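DNA primase (Helicobacter pylori, PDB 4EHS) synthesises the short RNA primers used by DNA polymerase in replication and stimulates the DnaB helicase, which this C-terminal domain binds. Local coordinates at residues 100-103 and 104-107; 53-56 and 57-61. All coordinates share one frame; numbering follows the deposited sequence.

Interaction 1. Residues 100-103 and 104-107; sequences LRLL and ILRY
I104 lays its side chain back along the preceding turn, against L100. Its CG1 leaves anti to the carbonyl carbon (chi1 -62°) and CD1 carries the chain on, so that CD1 comes 3.9 Å from L100 CG, with L100 CD1 almost as near; the two side chains cross obliquely. CG1 also sits 3.4 Å from L100 O, the same oxygen that accepts the I104 N-H at 3.0 Å.

R106 uses the same first torsion, chi1 -64°, and runs out extended to NE. Its CG passes 3.3 Å from L102 O, and L102 CD2 lies over one face of the guanidinium, an apolar cover for a group whose NH2 is hydrogen-bonded to P28 O. The other branch of L102, CD1, meets L105 CD2 loosely at 4.3 Å. L103 faces helix 30-43, where it packs on L30, L33 and E34, while the Y107 hydroxyl is hydrogen-bonded to OE2 of E149, a C-terminal tag residue.

Four N-H to O bonds join the backbones, each from a residue to the one four places earlier, and R106 N to L102 O is nearly straight at 177°. This i to i+4 pattern is the regular alpha-helix, here part of helix 96-117 in the helicase-binding domain.

Interaction 2. Residues 53-56 and 57-61; sequences GYIH and SGVFL
The imidazole of H56 is met on two sides by the residues that follow it. V59 CG2 sits over one face, 4.1 Å from the ring centroid and only 9° off the normal, a CH-pi contact. At the ring edge, near its plane, G58 N makes a weak hydrogen bond to H56 ND1, 3.0 Å long but bent to 121°. The ring reaches this place because chi1 of 58° sets CG between the backbone N and the carbonyl carbon, folding the imidazole toward the chain that comes next. H56 O meanwhile accepts V59 N at 3.0 Å; the donor stands well above the carbonyl plane.

That bond and the following one, F60 N to S57 O at 3.2 Å, each span three residues, the pattern of a short 3-10 turn. It occupies 57-59 in the loop between helices 45-51 and 64-71.

Beneath the turn, I55 CB touches V59 CG2 at 4.1 Å, and I55 CD1 comes obliquely to the F60 ring, 3.9 Å from CZ. Further out, F60 stacks with F67, and its side chain also packs on I38 of helix 30-43. S57 OG is hydrogen-bonded to K64 NZ and D68 OD1, tying the turn to helix 64-71. On the H56 side, I147 touches both H56 and V59, and H56 NE2 makes a weak hydrogen bond to O of the tag residue E149.

Overall arrangement
Both interactions are partly buried and lie about 10 Å apart, centre to centre. They meet: I55 CG2 packs 3.7 Å from I104 CG1, and L103 CD2 lies 4.1 Å from F60 CE1, so the loop's apolar side rests on helix 96-117. Interaction 1 is regular helix, with repeated backbone bonds and aliphatic packing; interaction 2 is a short 3-10 turn in a loop, where an imidazole supplements fewer backbone bonds. In 100-107 L100, L103 and I104 are buried and the others partly exposed; in 53-61 I55, V59 and F60 are buried, while G58 lies at the surface. Helix 30-43 borders both, through L103 and F60; I147, the last native residue, touches both, as does the tag residue E149.

Interaction 1. Residues 100-103 and 104-107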
loop_
_atom_site.group_PDB
_atom_site.type_symbol
_atom_site.label_atom_id
_atom_site.label_comp_id
_atom_site.label_asym_id
_atom_site.label_seq_id
_atom_site.Cartn_x
_atom_site.Cartn_y
_atom_site.Cartn_z
ATOM N N LEU A 100 10.662 11.818 -0.925
ATOM C CA LEU A 100 9.735 10.697 -0.607
ATOM C C LEU A 100 10.154 9.466 -1.462
ATOM O O LEU A 100 10.239 8.296 -0.970
ATOM C CB LEU A 100 8.263 11.127 -0.873
ATOM C CG LEU A 100 7.267 9.992 -0.624
ATOM C CD1 LEU A 100 7.239 9.415 0.794
ATOM C CD2 LEU A 100 5.899 10.553 -1.062
ATOM N N ARG A 101 10.470 9.717 -2.712
ATOM C CA ARG A 101 10.856 8.611 -3.585
ATOM C C ARG A 101 12.131 7.920 -3.055
ATOM O O ARG A 101 12.262 6.686 -3.084
ATOM C CB ARG A 101 11.059 9.089 -5.054
ATOM C CG ARG A 101 9.808 9.193 -5.928
ATOM C CD ARG A 101 10.098 9.245 -7.478
ATOM N NE ARG A 101 11.155 10.186 -7.777
ATOM C CZ ARG A 101 10.999 11.522 -7.840
ATOM N NH1 ARG A 101 9.793 12.077 -7.729
ATOM N NH2 ARG A 101 12.074 12.294 -8.077
ATOM N N LEU A 102 13.081 8.703 -2.548
ATOM C CA LEU A 102 14.308 8.078 -2.038
ATOM C C LEU A 102 14.066 7.275 -0.781
ATOM O O LEU A 102 14.624 6.214 -0.658
ATOM C CB LEU A 102 15.340 9.212 -1.799
ATOM C CG LEU A 102 16.712 8.749 -1.333
ATOM C CD1 LEU A 102 17.324 7.953 -2.462
ATOM C CD2 LEU A 102 17.587 9.985 -0.924
ATOM N N LEU A 103 13.166 7.742 0.110
ATOM C CA LEU A 103 12.832 6.985 1.277
ATOM C C LEU A 103 12.209 5.630 0.893
ATOM O O LEU A 103 12.578 4.580 1.451
ATOM C CB LEU A 103 11.819 7.772 2.132
ATOM C CG LEU A 103 11.483 7.093 3.457
ATOM C CD1 LEU A 103 12.676 7.177 4.347
ATOM C CD2 LEU A 103 10.331 7.920 4.029
ATOM N N ILE A 104 11.282 5.684 -0.068
ATOM C CA ILE A 104 10.645 4.440 -0.527
ATOM C C ILE A 104 11.644 3.528 -1.203
ATOM O O ILE A 104 11.614 2.311 -0.926
ATOM C CB ILE A 104 9.438 4.742 -1.421
ATOM C CG1 ILE A 104 8.373 5.520 -0.626
ATOM C CG2 ILE A 104 8.797 3.429 -1.952
ATOM C CD1 ILE A 104 7.342 6.191 -1.563
ATOM N N LEU A 105 12.461 4.086 -2.103
ATOM C CA LEU A 105 13.552 3.316 -2.774
ATOM C C LEU A 105 14.430 2.622 -1.748
ATOM O O LEU A 105 14.639 1.379 -1.844
ATOM C CB LEU A 105 14.386 4.189 -3.745
ATOM C CG LEU A 105 15.612 3.537 -4.422
ATOM C CD1 LEU A 105 15.213 2.536 -5.479
ATOM C CD2 LEU A 105 16.526 4.571 -5.032
ATOM N N ARG A 106 14.914 3.347 -0.736
ATOM C CA ARG A 106 15.592 2.683 0.382
ATOM C C ARG A 106 14.890 1.524 1.062
ATOM O O ARG A 106 15.503 0.456 1.301
ATOM C CB ARG A 106 16.069 3.675 1.423
ATOM C CG ARG A 106 17.123 4.539 0.706
ATOM C CD ARG A 106 17.950 5.268 1.716
ATOM N NE ARG A 106 19.033 6.066 1.063
ATOM C CZ ARG A 106 19.772 6.906 1.798
ATOM N NH1 ARG A 106 19.553 6.996 3.108
ATOM N NH2 ARG A 106 20.689 7.640 1.229
ATOM N N TYR A 107 13.604 1.693 1.319
ATOM C CA TYR A 107 12.802 0.604 1.886
ATOM C C TYR A 107 12.882 -0.647 0.971
ATOM O O TYR A 107 13.123 -1.751 1.444
ATOM C CB TYR A 107 11.346 1.073 2.014
ATOM C CG TYR A 107 10.430 -0.042 2.426
ATOM C CD1 TYR A 107 10.211 -0.332 3.779
ATOM C CD2 TYR A 107 9.789 -0.798 1.462
ATOM C CE1 TYR A 107 9.381 -1.382 4.171
ATOM C CE2 TYR A 107 8.977 -1.856 1.842
ATOM C CZ TYR A 107 8.747 -2.117 3.182
ATOM O OH TYR A 107 7.901 -3.190 3.513
#

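Interaction 2. Residues 53-56 and 57-61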
loop_
_atom_site.group_PDB
_atom_site.type_symbol
_atom_site.label_atom_id
_atom_site.label_comp_id
_atom_site.label_asym_id
_atom_site.label_seq_id
_atom_site.Cartn_x
_atom_site.Cartn_y
_atom_site.Cartn_z
ATOM N N GLY A 53 -0.782 7.947 0.724
ATOM C CA GLY A 53 -0.999 7.052 -0.436
ATOM C C GLY A 53 0.091 5.999 -0.605
ATOM O O GLY A 53 -0.140 4.970 -1.270
ATOM N N TYR A 54 1.271 6.232 0.009
ATOM C CA TYR A 54 2.496 5.431 -0.362
ATOM C C TYR A 54 3.235 4.908 0.873
ATOM O O TYR A 54 3.884 3.850 0.812
ATOM C CB TYR A 54 3.456 6.281 -1.195
ATOM C CG TYR A 54 2.815 6.735 -2.476
ATOM C CD1 TYR A 54 2.651 5.861 -3.554
ATOM C CD2 TYR A 54 2.280 8.028 -2.575
ATOM C CE1 TYR A 54 2.027 6.300 -4.744
ATOM C CE2 TYR A 54 1.630 8.457 -3.726
ATOM C CZ TYR A 54 1.491 7.557 -4.789
ATOM O OH TYR A 54 0.865 7.997 -5.931
ATOM N N ILE A 55 3.179 5.625 1.996
ATOM C CA ILE A 55 3.917 5.212 3.139
ATOM C C ILE A 55 2.998 5.140 4.343
ATOM O O ILE A 55 1.898 5.779 4.409
ATOM C CB ILE A 55 5.201 6.092 3.440
ATOM C CG1 ILE A 55 4.773 7.561 3.641
ATOM C CG2 ILE A 55 6.188 5.999 2.284
ATOM C CD1 ILE A 55 5.787 8.464 4.285
ATOM N N HIS A 56 3.455 4.366 5.287
ATOM C CA HIS A 56 2.834 4.321 6.600
ATOM C C HIS A 56 3.909 4.345 7.657
ATOM O O HIS A 56 5.142 4.296 7.378
ATOM C CB HIS A 56 1.946 3.054 6.702
ATOM C CG HIS A 56 2.725 1.779 6.466
ATOM N ND1 HIS A 56 3.507 1.238 7.410
ATOM C CD2 HIS A 56 2.886 0.999 5.334
ATOM C CE1 HIS A 56 4.139 0.147 6.925
ATOM N NE2 HIS A 56 3.769 0.004 5.656
ATOM N N SER A 57 3.458 4.382 8.915
ATOM C CA SER A 57 4.305 4.422 10.059
ATOM C C SER A 57 5.426 3.359 10.092
ATOM O O SER A 57 6.577 3.685 10.414
ATOM C CB SER A 57 3.382 4.307 11.284
ATOM O OG SER A 57 4.143 4.201 12.420
ATOM N N GLY A 58 5.116 2.101 9.732
ATOM C CA GLY A 58 6.101 1.002 9.616
ATOM C C GLY A 58 7.342 1.224 8.764
ATOM O O GLY A 58 8.357 0.559 8.978
ATOM N N VAL A 59 7.282 2.183 7.856
ATOM C CA VAL A 59 8.343 2.444 6.916
ATOM C C VAL A 59 9.535 3.048 7.656
ATOM O O VAL A 59 10.686 2.762 7.331
ATOM C CB VAL A 59 7.888 3.365 5.780
ATOM C CG1 VAL A 59 9.045 3.669 4.854
ATOM C CG2 VAL A 59 6.821 2.686 4.925
ATOM N N PHE A 60 9.215 3.823 8.687
ATOM C CA PHE A 60 10.240 4.608 9.448
ATOM C C PHE A 60 10.970 3.741 10.451
ATOM O O PHE A 60 10.327 3.073 11.265
ATOM C CB PHE A 60 9.557 5.772 10.184
ATOM C CG PHE A 60 9.001 6.803 9.247
ATOM C CD1 PHE A 60 9.842 7.865 8.824
ATOM C CD2 PHE A 60 7.686 6.743 8.729
ATOM C CE1 PHE A 60 9.396 8.808 7.911
ATOM C CE2 PHE A 60 7.240 7.708 7.809
ATOM C CZ PHE A 60 8.089 8.757 7.398
ATOM N N LEU A 61 12.296 3.771 10.399
ATOM C CA LEU A 61 13.149 3.060 11.374
ATOM C C LEU A 61 13.688 3.975 12.467
ATOM O O LEU A 61 14.185 3.458 13.483
ATOM C CB LEU A 61 14.315 2.373 10.681
ATOM C CG LEU A 61 13.979 1.472 9.486
ATOM C CD1 LEU A 61 15.188 0.656 9.039
ATOM C CD2 LEU A 61 12.801 0.602 9.848
#